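Long-range contact in alpha-1,6-mannanase (Bacteroides thetaiotaomicron, PDB 4V1S), which is a glycoside hydrolase family 76 member and probably cleaves the alpha-1,6-linked mannose backbone of mannans: residues W117-K122 with T132-V137. Numbering follows the deposited sequence.
Sequences WHPNYK and TSAEKV
H118 is the side chain to follow, since it runs from its strand into the type I turn S133–K136. Its CB rests against the methyl CG2 of T132, 3.8 Å away. With CG anti to the backbone N (chi1 -156°), the imidazole points NE2 first into the loop, where CD2 meets S133 O at 3.3 Å and also nears T132 OG1. ND1 turns back to its own strand, accepting N120 N almost in the ring plane at 3.2 Å. Between the nitrogens, CE1 lies 3.6 Å from A134 O, and the tip, NE2, donates to K136 O at 2.7 Å, again close to the ring plane; the bond is moderately bent (148°), and S133 O is near NE2 but not bonded to it. Y121 CB sits over the rim of one face; the S133–A134 peptide lies over the other. The strand, 117-121, forms an antiparallel hairpin with 124-127 at the surface of the (alpha/alpha)6 barrel of family GH76, and the turn lies in the loop leading to helix 142-159. Around the histidine, P119 CG packs on A134 CB at 3.7 Å, and Y121 sets its ring end, obliquely, against V137 CG1. With an alanine in place of H118, K136 O and N120 N would probably lose these partners, and the turn would be freer to shift from the strand. A water donates to both N120 O and A134 O, 2.7 Å from each.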
# COMPACT_ATOMS: atom_id res chain seq x y z
N TRP A 117 16.06 -6.23 5.96
CA TRP A 117 16.29 -7.29 4.97
C TRP A 117 17.05 -8.44 5.58
O TRP A 117 18.12 -8.25 6.18
CB TRP A 117 17.09 -6.73 3.82
CG TRP A 117 17.42 -7.71 2.73
CD1 TRP A 117 18.63 -8.28 2.50
CD2 TRP A 117 16.53 -8.22 1.74
NE1 TRP A 117 18.57 -9.07 1.39
CE2 TRP A 117 17.29 -9.08 0.92
CE3 TRP A 117 15.15 -8.05 1.47
CZ2 TRP A 117 16.76 -9.71 -0.20
CZ3 TRP A 117 14.64 -8.69 0.38
CH2 TRP A 117 15.44 -9.54 -0.44
N HIS A 118 16.52 -9.65 5.37
CA HIS A 118 17.23 -10.86 5.73
C HIS A 118 17.74 -11.54 4.48
O HIS A 118 16.96 -11.93 3.65
CB HIS A 118 16.35 -11.81 6.54
CG HIS A 118 17.13 -12.76 7.39
ND1 HIS A 118 17.99 -13.70 6.87
CD2 HIS A 118 17.20 -12.90 8.73
CE1 HIS A 118 18.56 -14.37 7.85
NE2 HIS A 118 18.08 -13.92 8.99
N PRO A 119 19.07 -11.74 4.37
CA PRO A 119 19.64 -12.27 3.10
C PRO A 119 19.46 -13.77 2.93
O PRO A 119 19.62 -14.26 1.84
CB PRO A 119 21.12 -11.96 3.22
CG PRO A 119 21.38 -11.92 4.69
CD PRO A 119 20.13 -11.35 5.31
N ASN A 120 19.11 -14.48 3.99
CA ASN A 120 18.95 -15.94 3.92
C ASN A 120 18.46 -16.48 5.24
O ASN A 120 19.27 -16.74 6.16
CB ASN A 120 20.25 -16.71 3.55
CG ASN A 120 20.02 -18.23 3.59
OD1 ASN A 120 18.86 -18.68 3.62
ND2 ASN A 120 21.07 -19.00 3.60
N TYR A 121 17.15 -16.72 5.31
CA TYR A 121 16.62 -17.47 6.42
C TYR A 121 15.93 -18.68 5.84
O TYR A 121 15.06 -18.56 4.96
CB TYR A 121 15.70 -16.63 7.30
CG TYR A 121 14.97 -17.44 8.34
CD1 TYR A 121 15.66 -18.14 9.36
CD2 TYR A 121 13.59 -17.60 8.29
CE1 TYR A 121 14.98 -18.87 10.32
CE2 TYR A 121 12.91 -18.35 9.26
CZ TYR A 121 13.62 -19.01 10.24
OH TYR A 121 12.98 -19.77 11.22
N LYS A 122 16.37 -19.86 6.32
CA LYS A 122 15.85 -21.13 5.83
C LYS A 122 15.77 -21.19 4.29
O LYS A 122 14.82 -21.73 3.73
CB LYS A 122 14.50 -21.47 6.51
CG LYS A 122 14.66 -22.17 7.86
CD LYS A 122 13.36 -22.59 8.55
CE LYS A 122 13.72 -23.49 9.75
NZ LYS A 122 12.67 -23.82 10.77
N THR A 132 16.45 -6.94 11.37
CA THR A 132 17.03 -8.27 11.46
C THR A 132 18.40 -8.24 10.79
O THR A 132 18.87 -7.21 10.32
CB THR A 132 16.08 -9.31 10.80
OG1 THR A 132 16.45 -10.64 11.16
CG2 THR A 132 16.05 -9.16 9.30
N SER A 133 19.06 -9.38 10.83
CA SER A 133 20.34 -9.57 10.15
C SER A 133 20.56 -11.05 9.93
O SER A 133 19.83 -11.89 10.46
CB SER A 133 21.49 -8.97 10.97
OG SER A 133 21.56 -9.55 12.26
N ALA A 134 21.60 -11.36 9.16
CA ALA A 134 21.84 -12.73 8.70
C ALA A 134 21.92 -13.79 9.78
O ALA A 134 21.67 -14.98 9.50
CB ALA A 134 23.11 -12.78 7.89
N GLU A 135 22.34 -13.40 10.98
CA GLU A 135 22.51 -14.33 12.11
C GLU A 135 21.32 -14.43 13.08
O GLU A 135 21.37 -15.13 14.09
CB GLU A 135 23.81 -14.01 12.87
CG GLU A 135 23.69 -13.02 14.03
CD GLU A 135 23.50 -11.56 13.59
OE1 GLU A 135 23.45 -11.28 12.37
OE2 GLU A 135 23.42 -10.67 14.49
N LYS A 136 20.20 -13.80 12.72
CA LYS A 136 19.00 -13.78 13.57
C LYS A 136 17.84 -14.46 12.85
O LYS A 136 17.83 -14.54 11.63
CB LYS A 136 18.58 -12.35 13.87
CG LYS A 136 19.52 -11.64 14.82
CD LYS A 136 19.30 -10.14 14.77
CE LYS A 136 18.43 -9.65 15.90
NZ LYS A 136 16.98 -9.61 15.56
N VAL A 137 16.91 -14.97 13.63
CA VAL A 137 15.72 -15.59 13.12
C VAL A 137 14.71 -14.45 12.93
O VAL A 137 14.36 -13.75 13.91
CB VAL A 137 15.16 -16.63 14.11
CG1 VAL A 137 13.79 -17.13 13.66
CG2 VAL A 137 16.13 -17.80 14.24
O HOH W 1 21.74 -16.10 7.06